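Local atomic coordinates of BRIC1 (Synthetic construct, PDB entry 6FF6), a protein that is a computationally designed repeat protein built to form a novel corrugated, largely helical architecture, and is of no known natural function. Residues A[198-212]-A[236-249]. Numbering follows the deposited sequence.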
ATOM      1  N   GLU A 198     -21.418  -6.626  30.806  1.00174.83           N
ATOM      2  CA  GLU A 198     -20.695  -7.110  31.984  1.00175.07           C
ATOM      3  C   GLU A 198     -20.465  -5.981  32.989  1.00176.71           C
ATOM      4  O   GLU A 198     -20.458  -6.237  34.192  1.00178.84           O
ATOM      5  CB  GLU A 198     -19.353  -7.733  31.582  1.00174.04           C
ATOM      6  CG  GLU A 198     -19.422  -9.208  31.243  1.00187.35           C
ATOM      7  CD  GLU A 198     -18.095  -9.769  30.776  1.00204.90           C
ATOM      8  OE1 GLU A 198     -17.768  -9.603  29.579  1.00185.43           O
ATOM      9  OE2 GLU A 198     -17.379 -10.370  31.609  1.00204.93           O
ATOM     10  N   MET A 199     -20.282  -4.738  32.499  1.00168.87           N
ATOM     11  CA  MET A 199     -20.039  -3.564  33.332  1.00166.27           C
ATOM     12  C   MET A 199     -21.131  -2.504  33.268  1.00167.99           C
ATOM     13  O   MET A 199     -21.553  -2.087  32.183  1.00165.86           O
ATOM     14  CB  MET A 199     -18.680  -2.941  33.013  1.00163.99           C
ATOM     15  CG  MET A 199     -17.527  -3.731  33.545  1.00167.83           C
ATOM     16  SD  MET A 199     -15.983  -2.971  33.015  1.00167.28           S
ATOM     17  CE  MET A 199     -14.796  -4.166  33.647  1.00164.77           C
ATOM     18  N   GLN A 200     -21.545  -2.043  34.460  1.00165.09           N
ATOM     19  CA  GLN A 200     -22.539  -0.987  34.665  1.00165.61           C
ATOM     20  C   GLN A 200     -21.884   0.390  34.505  1.00162.00           C
ATOM     21  O   GLN A 200     -20.842   0.656  35.112  1.00159.54           O
ATOM     22  CB  GLN A 200     -23.264  -1.135  36.035  1.00171.95           C
ATOM     23  CG  GLN A 200     -22.353  -1.412  37.258  1.00186.53           C
ATOM     24  CD  GLN A 200     -23.068  -1.895  38.513  1.00200.96           C
ATOM     25  OE1 GLN A 200     -24.299  -2.065  38.565  1.00197.05           O
ATOM     26  NE2 GLN A 200     -22.298  -2.135  39.566  1.00192.96           N
ATOM     27  N   LEU A 201     -22.473   1.244  33.656  1.00154.86           N
ATOM     28  CA  LEU A 201     -21.949   2.583  33.385  1.00150.25           C
ATOM     29  C   LEU A 201     -22.721   3.645  34.146  1.00153.24           C
ATOM     30  O   LEU A 201     -23.904   3.451  34.411  1.00157.31           O
ATOM     31  CB  LEU A 201     -21.987   2.883  31.872  1.00148.05           C
ATOM     32  CG  LEU A 201     -21.272   1.903  30.918  1.00150.98           C
ATOM     33  CD1 LEU A 201     -21.579   2.238  29.473  1.00150.37           C
ATOM     34  CD2 LEU A 201     -19.770   1.910  31.134  1.00150.18           C
ATOM     35  N   ASN A 202     -22.057   4.772  34.485  1.00145.66           N
ATOM     36  CA  ASN A 202     -22.637   5.924  35.203  1.00147.30           C
ATOM     37  C   ASN A 202     -22.002   7.248  34.727  1.00146.76           C
ATOM     38  O   ASN A 202     -21.131   7.206  33.855  1.00143.07           O
ATOM     39  CB  ASN A 202     -22.514   5.755  36.739  1.00149.92           C
ATOM     40  CG  ASN A 202     -21.102   5.665  37.282  1.00167.59           C
ATOM     41  OD1 ASN A 202     -20.200   6.429  36.922  1.00161.00           O
ATOM     42  ND2 ASN A 202     -20.883   4.734  38.188  1.00157.49           N
ATOM     43  N   THR A 203     -22.399   8.411  35.307  1.00143.76           N
ATOM     44  CA  THR A 203     -21.842   9.715  34.910  1.00141.13           C
ATOM     45  C   THR A 203     -20.336   9.792  35.126  1.00142.81           C
ATOM     46  O   THR A 203     -19.634  10.244  34.217  1.00139.19           O
ATOM     47  CB  THR A 203     -22.577  10.893  35.561  1.00145.40           C
ATOM     48  OG1 THR A 203     -23.953  10.823  35.207  1.00150.72           O
ATOM     49  CG2 THR A 203     -22.036  12.256  35.109  1.00136.79           C
ATOM     50  N   ASP A 204     -19.844   9.360  36.314  1.00140.73           N
ATOM     51  CA  ASP A 204     -18.417   9.374  36.653  1.00138.25           C
ATOM     52  C   ASP A 204     -17.581   8.593  35.605  1.00136.16           C
ATOM     53  O   ASP A 204     -16.587   9.122  35.111  1.00132.68           O
ATOM     54  CB  ASP A 204     -18.167   8.796  38.067  1.00143.21           C
ATOM     55  CG  ASP A 204     -18.859   9.497  39.234  1.00165.91           C
ATOM     56  OD1 ASP A 204     -20.113   9.498  39.271  1.00170.80           O
ATOM     57  OD2 ASP A 204     -18.144   9.987  40.146  1.00174.18           O
ATOM     58  N   ILE A 205     -18.005   7.348  35.277  1.00131.56           N
ATOM     59  CA  ILE A 205     -17.365   6.461  34.301  1.00128.11           C
ATOM     60  C   ILE A 205     -17.304   7.138  32.921  1.00129.24           C
ATOM     61  O   ILE A 205     -16.235   7.176  32.308  1.00126.12           O
ATOM     62  CB  ILE A 205     -18.062   5.065  34.263  1.00132.65           C
ATOM     63  CG1 ILE A 205     -17.848   4.319  35.597  1.00134.80           C
ATOM     64  CG2 ILE A 205     -17.600   4.215  33.054  1.00129.49           C
ATOM     65  CD1 ILE A 205     -18.765   3.110  35.879  1.00147.50           C
ATOM     66  N   ILE A 206     -18.432   7.704  32.468  1.00126.75           N
ATOM     67  CA  ILE A 206     -18.519   8.416  31.190  1.00124.98           C
ATOM     68  C   ILE A 206     -17.552   9.610  31.153  1.00128.24           C
ATOM     69  O   ILE A 206     -16.854   9.799  30.149  1.00126.34           O
ATOM     70  CB  ILE A 206     -19.983   8.791  30.846  1.00130.54           C
ATOM     71  CG1 ILE A 206     -20.802   7.512  30.558  1.00132.54           C
ATOM     72  CG2 ILE A 206     -20.065   9.780  29.661  1.00128.74           C
ATOM     73  CD1 ILE A 206     -22.279   7.675  30.711  1.00145.71           C
ATOM     74  N   ASN A 207     -17.486  10.382  32.246  1.00125.73           N
ATOM     75  CA  ASN A 207     -16.564  11.516  32.359  1.00124.12           C
ATOM     76  C   ASN A 207     -15.108  11.072  32.379  1.00122.65           C
ATOM     77  O   ASN A 207     -14.231  11.850  31.994  1.00121.04           O
ATOM     78  CB  ASN A 207     -16.884  12.350  33.592  1.00128.59           C
ATOM     79  CG  ASN A 207     -18.113  13.195  33.416  1.00132.06           C
ATOM     80  OD1 ASN A 207     -18.555  13.466  32.287  1.00115.60           O
ATOM     81  ND2 ASN A 207     -18.678  13.632  34.534  1.00119.15           N
ATOM     82  N   LEU A 208     -14.845   9.834  32.843  1.00116.37           N
ATOM     83  CA  LEU A 208     -13.492   9.307  32.832  1.00112.78           C
ATOM     84  C   LEU A 208     -13.124   8.972  31.396  1.00112.40           C
ATOM     85  O   LEU A 208     -11.990   9.216  30.984  1.00110.07           O
ATOM     86  CB  LEU A 208     -13.319   8.094  33.760  1.00113.35           C
ATOM     87  CG  LEU A 208     -11.850   7.623  33.939  1.00115.45           C
ATOM     88  CD1 LEU A 208     -10.932   8.758  34.426  1.00114.78           C
ATOM     89  CD2 LEU A 208     -11.762   6.445  34.863  1.00118.43           C
ATOM     90  N   PHE A 209     -14.105   8.448  30.635  1.00108.17           N
ATOM     91  CA  PHE A 209     -14.003   8.122  29.213  1.00105.21           C
ATOM     92  C   PHE A 209     -13.779   9.389  28.384  1.00108.81           C
ATOM     93  O   PHE A 209     -12.943   9.380  27.477  1.00108.05           O
ATOM     94  CB  PHE A 209     -15.232   7.336  28.746  1.00107.74           C
ATOM     95  CG  PHE A 209     -15.289   5.875  29.146  1.00110.39           C
ATOM     96  CD1 PHE A 209     -14.126   5.166  29.449  1.00113.35           C
ATOM     97  CD2 PHE A 209     -16.496   5.188  29.163  1.00115.52           C
ATOM     98  CE1 PHE A 209     -14.175   3.798  29.785  1.00115.52           C
ATOM     99  CE2 PHE A 209     -16.543   3.819  29.487  1.00120.19           C
ATOM    100  CZ  PHE A 209     -15.381   3.135  29.797  1.00117.09           C
ATOM    101  N   LEU A 210     -14.465  10.490  28.729  1.00107.18           N
ATOM    102  CA  LEU A 210     -14.290  11.797  28.085  1.00107.71           C
ATOM    103  C   LEU A 210     -12.888  12.351  28.384  1.00109.46           C
ATOM    104  O   LEU A 210     -12.249  12.938  27.508  1.00108.06           O
ATOM    105  CB  LEU A 210     -15.397  12.772  28.560  1.00111.65           C
ATOM    106  CG  LEU A 210     -15.265  14.302  28.270  1.00118.46           C
ATOM    107  CD1 LEU A 210     -15.838  14.674  26.905  1.00119.14           C
ATOM    108  CD2 LEU A 210     -15.985  15.129  29.347  1.00124.11           C
ATOM    109  N   GLU A 211     -12.413  12.145  29.621  1.00106.77           N
ATOM    110  CA  GLU A 211     -11.106  12.594  30.083  1.00105.76           C
ATOM    111  C   GLU A 211     -10.036  11.810  29.341  1.00104.39           C
ATOM    112  O   GLU A 211      -9.071  12.416  28.853  1.00102.59           O
ATOM    113  CB  GLU A 211     -11.005  12.390  31.585  1.00109.47           C
ATOM    114  CG  GLU A 211     -10.077  13.364  32.281  1.00127.02           C
ATOM    115  CD  GLU A 211     -10.081  13.210  33.790  1.00156.98           C
ATOM    116  OE1 GLU A 211     -10.095  12.054  34.274  1.00151.74           O
ATOM    117  OE2 GLU A 211     -10.066  14.247  34.493  1.00157.39           O
ATOM    118  N   THR A 212     -10.250  10.470  29.192  1.00 98.38           N
ATOM    119  CA  THR A 212      -9.393   9.564  28.406  1.00 95.39           C
ATOM    120  C   THR A 212      -9.312  10.104  26.973  1.00 97.28           C
ATOM    121  O   THR A 212      -8.195  10.241  26.467  1.00 95.02           O
ATOM    122  CB  THR A 212      -9.904   8.102  28.445  1.00100.49           C
ATOM    123  OG1 THR A 212     -10.045   7.677  29.792  1.00104.12           O
ATOM    124  CG2 THR A 212      -8.975   7.139  27.765  1.00 95.47           C
ATOM    125  N   TYR A 236      -1.496   8.668  35.052  1.00 92.91           N
ATOM    126  CA  TYR A 236      -2.729   9.102  35.691  1.00 94.94           C
ATOM    127  C   TYR A 236      -3.937   8.359  35.078  1.00101.01           C
ATOM    128  O   TYR A 236      -4.682   7.708  35.817  1.00101.97           O
ATOM    129  CB  TYR A 236      -2.882  10.642  35.589  1.00 97.34           C
ATOM    130  CG  TYR A 236      -4.290  11.146  35.831  1.00101.33           C
ATOM    131  CD1 TYR A 236      -4.800  11.269  37.124  1.00105.90           C
ATOM    132  CD2 TYR A 236      -5.130  11.459  34.767  1.00101.48           C
ATOM    133  CE1 TYR A 236      -6.114  11.683  37.347  1.00107.62           C
ATOM    134  CE2 TYR A 236      -6.444  11.865  34.977  1.00104.33           C
ATOM    135  CZ  TYR A 236      -6.931  11.983  36.268  1.00116.18           C
ATOM    136  OH  TYR A 236      -8.229  12.395  36.448  1.00124.21           O
ATOM    137  N   ILE A 237      -4.094   8.423  33.735  1.00 95.68           N
ATOM    138  CA  ILE A 237      -5.228   7.807  33.059  1.00 95.82           C
ATOM    139  C   ILE A 237      -5.199   6.282  33.128  1.00101.92           C
ATOM    140  O   ILE A 237      -6.259   5.670  33.234  1.00103.57           O
ATOM    141  CB  ILE A 237      -5.424   8.340  31.611  1.00 97.13           C
ATOM    142  CG1 ILE A 237      -6.890   8.227  31.182  1.00 98.08           C
ATOM    143  CG2 ILE A 237      -4.467   7.732  30.595  1.00 95.33           C
ATOM    144  CD1 ILE A 237      -7.826   9.206  31.930  1.00106.27           C
ATOM    145  N   CYS A 238      -4.020   5.672  33.089  1.00 98.07           N
ATOM    146  CA  CYS A 238      -3.949   4.227  33.173  1.00 99.45           C
ATOM    147  C   CYS A 238      -4.296   3.736  34.570  1.00108.92           C
ATOM    148  O   CYS A 238      -4.977   2.715  34.686  1.00112.06           O
ATOM    149  CB  CYS A 238      -2.606   3.710  32.686  1.00 99.16           C
ATOM    150  SG  CYS A 238      -2.327   3.964  30.908  1.00101.07           S
ATOM    151  N   ASN A 239      -3.930   4.500  35.625  1.00105.85           N
ATOM    152  CA  ASN A 239      -4.345   4.137  36.982  1.00108.46           C
ATOM    153  C   ASN A 239      -5.876   4.257  37.078  1.00113.67           C
ATOM    154  O   ASN A 239      -6.519   3.351  37.584  1.00116.18           O
ATOM    155  CB  ASN A 239      -3.702   5.044  38.055  1.00110.10           C
ATOM    156  CG  ASN A 239      -2.231   4.876  38.324  1.00122.42           C
ATOM    157  OD1 ASN A 239      -1.616   3.831  38.071  1.00111.60           O
ATOM    158  ND2 ASN A 239      -1.643   5.926  38.879  1.00115.42           N
ATOM    159  N   ALA A 240      -6.442   5.371  36.588  1.00108.56           N
ATOM    160  CA  ALA A 240      -7.871   5.635  36.592  1.00109.97           C
ATOM    161  C   ALA A 240      -8.660   4.581  35.807  1.00119.55           C
ATOM    162  O   ALA A 240      -9.713   4.171  36.288  1.00122.43           O
ATOM    163  CB  ALA A 240      -8.146   7.021  36.043  1.00109.63           C
ATOM    164  N   LEU A 241      -8.153   4.127  34.622  1.00116.63           N
ATOM    165  CA  LEU A 241      -8.817   3.105  33.794  1.00117.33           C
ATOM    166  C   LEU A 241      -8.792   1.731  34.453  1.00126.55           C
ATOM    167  O   LEU A 241      -9.788   1.010  34.394  1.00128.77           O
ATOM    168  CB  LEU A 241      -8.237   3.036  32.369  1.00114.67           C
ATOM    169  CG  LEU A 241      -8.490   4.253  31.450  1.00116.88           C
ATOM    170  CD1 LEU A 241      -7.647   4.175  30.215  1.00114.63           C
ATOM    171  CD2 LEU A 241      -9.947   4.404  31.082  1.00119.04           C
ATOM    172  N   ARG A 242      -7.675   1.374  35.094  1.00125.08           N
ATOM    173  CA  ARG A 242      -7.555   0.092  35.798  1.00128.18           C
ATOM    174  C   ARG A 242      -8.378   0.075  37.093  1.00138.94           C
ATOM    175  O   ARG A 242      -8.869  -0.982  37.490  1.00141.60           O
ATOM    176  CB  ARG A 242      -6.090  -0.262  36.054  1.00125.01           C
ATOM    177  CG  ARG A 242      -5.396  -0.673  34.777  1.00128.39           C
ATOM    178  CD  ARG A 242      -3.899  -0.737  34.940  1.00139.68           C
ATOM    179  NE  ARG A 242      -3.231  -0.480  33.664  1.00144.76           N
ATOM    180  CZ  ARG A 242      -1.914  -0.467  33.496  1.00157.55           C
ATOM    181  NH1 ARG A 242      -1.103  -0.698  34.523  1.00146.64           N
ATOM    182  NH2 ARG A 242      -1.396  -0.220  32.300  1.00140.14           N
ATOM    183  N   GLN A 243      -8.539   1.261  37.729  1.00137.00           N
ATOM    184  CA  GLN A 243      -9.338   1.498  38.933  1.00139.81           C
ATOM    185  C   GLN A 243     -10.795   1.188  38.582  1.00145.25           C
ATOM    186  O   GLN A 243     -11.463   0.465  39.311  1.00148.33           O
ATOM    187  CB  GLN A 243      -9.180   2.974  39.354  1.00141.04           C
ATOM    188  CG  GLN A 243      -9.992   3.437  40.554  1.00156.07           C
ATOM    189  CD  GLN A 243      -9.361   3.042  41.853  1.00172.59           C
ATOM    190  OE1 GLN A 243      -8.138   2.920  41.978  1.00167.75           O
ATOM    191  NE2 GLN A 243     -10.192   2.841  42.855  1.00166.96           N
ATOM    192  N   LEU A 244     -11.260   1.702  37.440  1.00139.89           N
ATOM    193  CA  LEU A 244     -12.604   1.486  36.913  1.00141.11           C
ATOM    194  C   LEU A 244     -12.851   0.033  36.545  1.00147.72           C
ATOM    195  O   LEU A 244     -13.966  -0.434  36.699  1.00150.89           O
ATOM    196  CB  LEU A 244     -12.804   2.352  35.683  1.00138.48           C
ATOM    197  CG  LEU A 244     -14.148   3.000  35.520  1.00144.35           C
ATOM    198  CD1 LEU A 244     -14.377   4.064  36.594  1.00146.28           C
ATOM    199  CD2 LEU A 244     -14.239   3.622  34.157  1.00143.42           C
ATOM    200  N   ALA A 245     -11.820  -0.684  36.069  1.00143.45           N
ATOM    201  CA  ALA A 245     -11.890  -2.106  35.711  1.00145.27           C
ATOM    202  C   ALA A 245     -12.159  -2.966  36.929  1.00154.00           C
ATOM    203  O   ALA A 245     -12.682  -4.074  36.801  1.00155.35           O
ATOM    204  CB  ALA A 245     -10.591  -2.544  35.048  1.00143.74           C
ATOM    205  N   LEU A 246     -11.772  -2.457  38.102  1.00153.90           N
ATOM    206  CA  LEU A 246     -11.962  -3.097  39.399  1.00158.84           C
ATOM    207  C   LEU A 246     -13.303  -2.651  39.971  1.00169.75           C
ATOM    208  O   LEU A 246     -14.081  -3.495  40.413  1.00173.44           O
ATOM    209  CB  LEU A 246     -10.816  -2.706  40.373  1.00158.12           C
ATOM    210  CG  LEU A 246      -9.380  -3.173  40.041  1.00159.86           C
ATOM    211  CD1 LEU A 246      -8.331  -2.309  40.742  1.00158.02           C
ATOM    212  CD2 LEU A 246      -9.179  -4.636  40.394  1.00164.57           C
ATOM    213  N   GLU A 247     -13.566  -1.321  39.953  1.00167.80           N
ATOM    214  CA  GLU A 247     -14.768  -0.669  40.495  1.00171.64           C
ATOM    215  C   GLU A 247     -16.072  -1.085  39.835  1.00179.62           C
ATOM    216  O   GLU A 247     -17.088  -1.203  40.531  1.00183.91           O
ATOM    217  CB  GLU A 247     -14.633   0.859  40.470  1.00171.14           C
ATOM    218  CG  GLU A 247     -13.753   1.390  41.585  1.00180.81           C
ATOM    219  CD  GLU A 247     -13.539   2.891  41.640  1.00197.76           C
ATOM    220  OE1 GLU A 247     -13.787   3.574  40.619  1.00186.06           O
ATOM    221  OE2 GLU A 247     -13.105   3.381  42.708  1.00191.20           O
ATOM    222  N   ALA A 248     -16.059  -1.289  38.505  1.00174.24           N
ATOM    223  CA  ALA A 248     -17.249  -1.693  37.754  1.00176.27           C
ATOM    224  C   ALA A 248     -17.602  -3.169  37.966  1.00183.87           C
ATOM    225  O   ALA A 248     -18.721  -3.587  37.640  1.00186.50           O
ATOM    226  CB  ALA A 248     -17.062  -1.399  36.278  1.00173.51           C
ATOM    227  N   LYS A 249     -16.655  -3.945  38.529  1.00180.11           N
ATOM    228  CA  LYS A 249     -16.834  -5.364  38.812  1.00184.67           C
ATOM    229  C   LYS A 249     -17.261  -5.589  40.281  1.00200.02           C
ATOM    230  O   LYS A 249     -16.400  -5.886  41.143  1.00203.50           O
ATOM    231  CB  LYS A 249     -15.572  -6.156  38.419  1.00184.45           C
ATOM    232  CG  LYS A 249     -15.279  -6.121  36.922  1.00185.94           C
ATOM    233  CD  LYS A 249     -15.785  -7.374  36.215  1.00193.40           C
ATOM    234  CE  LYS A 249     -16.793  -7.102  35.120  1.00196.73           C
ATOM    235  NZ  LYS A 249     -18.165  -6.903  35.657  1.00202.89           N
ATOM    236  OXT LYS A 249     -18.476  -5.464  40.568  1.00211.98           O
TER
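Y236 meets E211 at the edge of its ring. Y236 OH donates to E211 OE1 at 2.9 Å, coming from above the carboxylate plane. Ring and carboxylate planes stand 73° apart. The second flat group, the F209 ring, has L241 CD2 at its edge, 4.5 Å from F209 CE1. L244 CD2 approaches that ring obliquely. L145 of helix 125-146 also touches F209.

An apolar seam runs from the Y236–E211 pair toward M199 and A248. L208 is a knob in the hole formed by I237, A240, L241 and L244. With CG anti to the backbone N (chi1 -172°), both L208 methyls reach the second helix: CD1 rests on A240 CB, and CD2 lies over the A240 carbonyl and reaches L244 CD2. I205 crosses L244 at a slant, and both its branches take part: I205 CG1 meets L244 CD1, and I205 CG2 lies 3.6 Å from L244 CD2. T212 OG1 sits 3.4 Å from I237 CD1, and T212 meets L241 tip to tip. The hydroxyl donates back to L208 O, which also accepts from T212 N on the opposite face of its plane. The OG1 bond to L208 O gives the buried T212 hydroxyl a polar partner among apolar neighbours.

At the chain end, the extended M199 side chain runs past A248, with M199 CG 3.6 Å from A248 CB, and crosses K249 at about a right angle. The K249 chain is bent, and K249 NZ donates to E198 O at 2.8 Å from above the carbonyl plane. N202 caps helix 203-224 by accepting from I205 N.

The axes of 203-212 and 236-247 run roughly antiparallel, 151° apart, and come within 10.8 Å. Helices 203-224 and 231-247, the last two, form an antiparallel helical hairpin at the C-terminal end of this designed all-helical repeat protein.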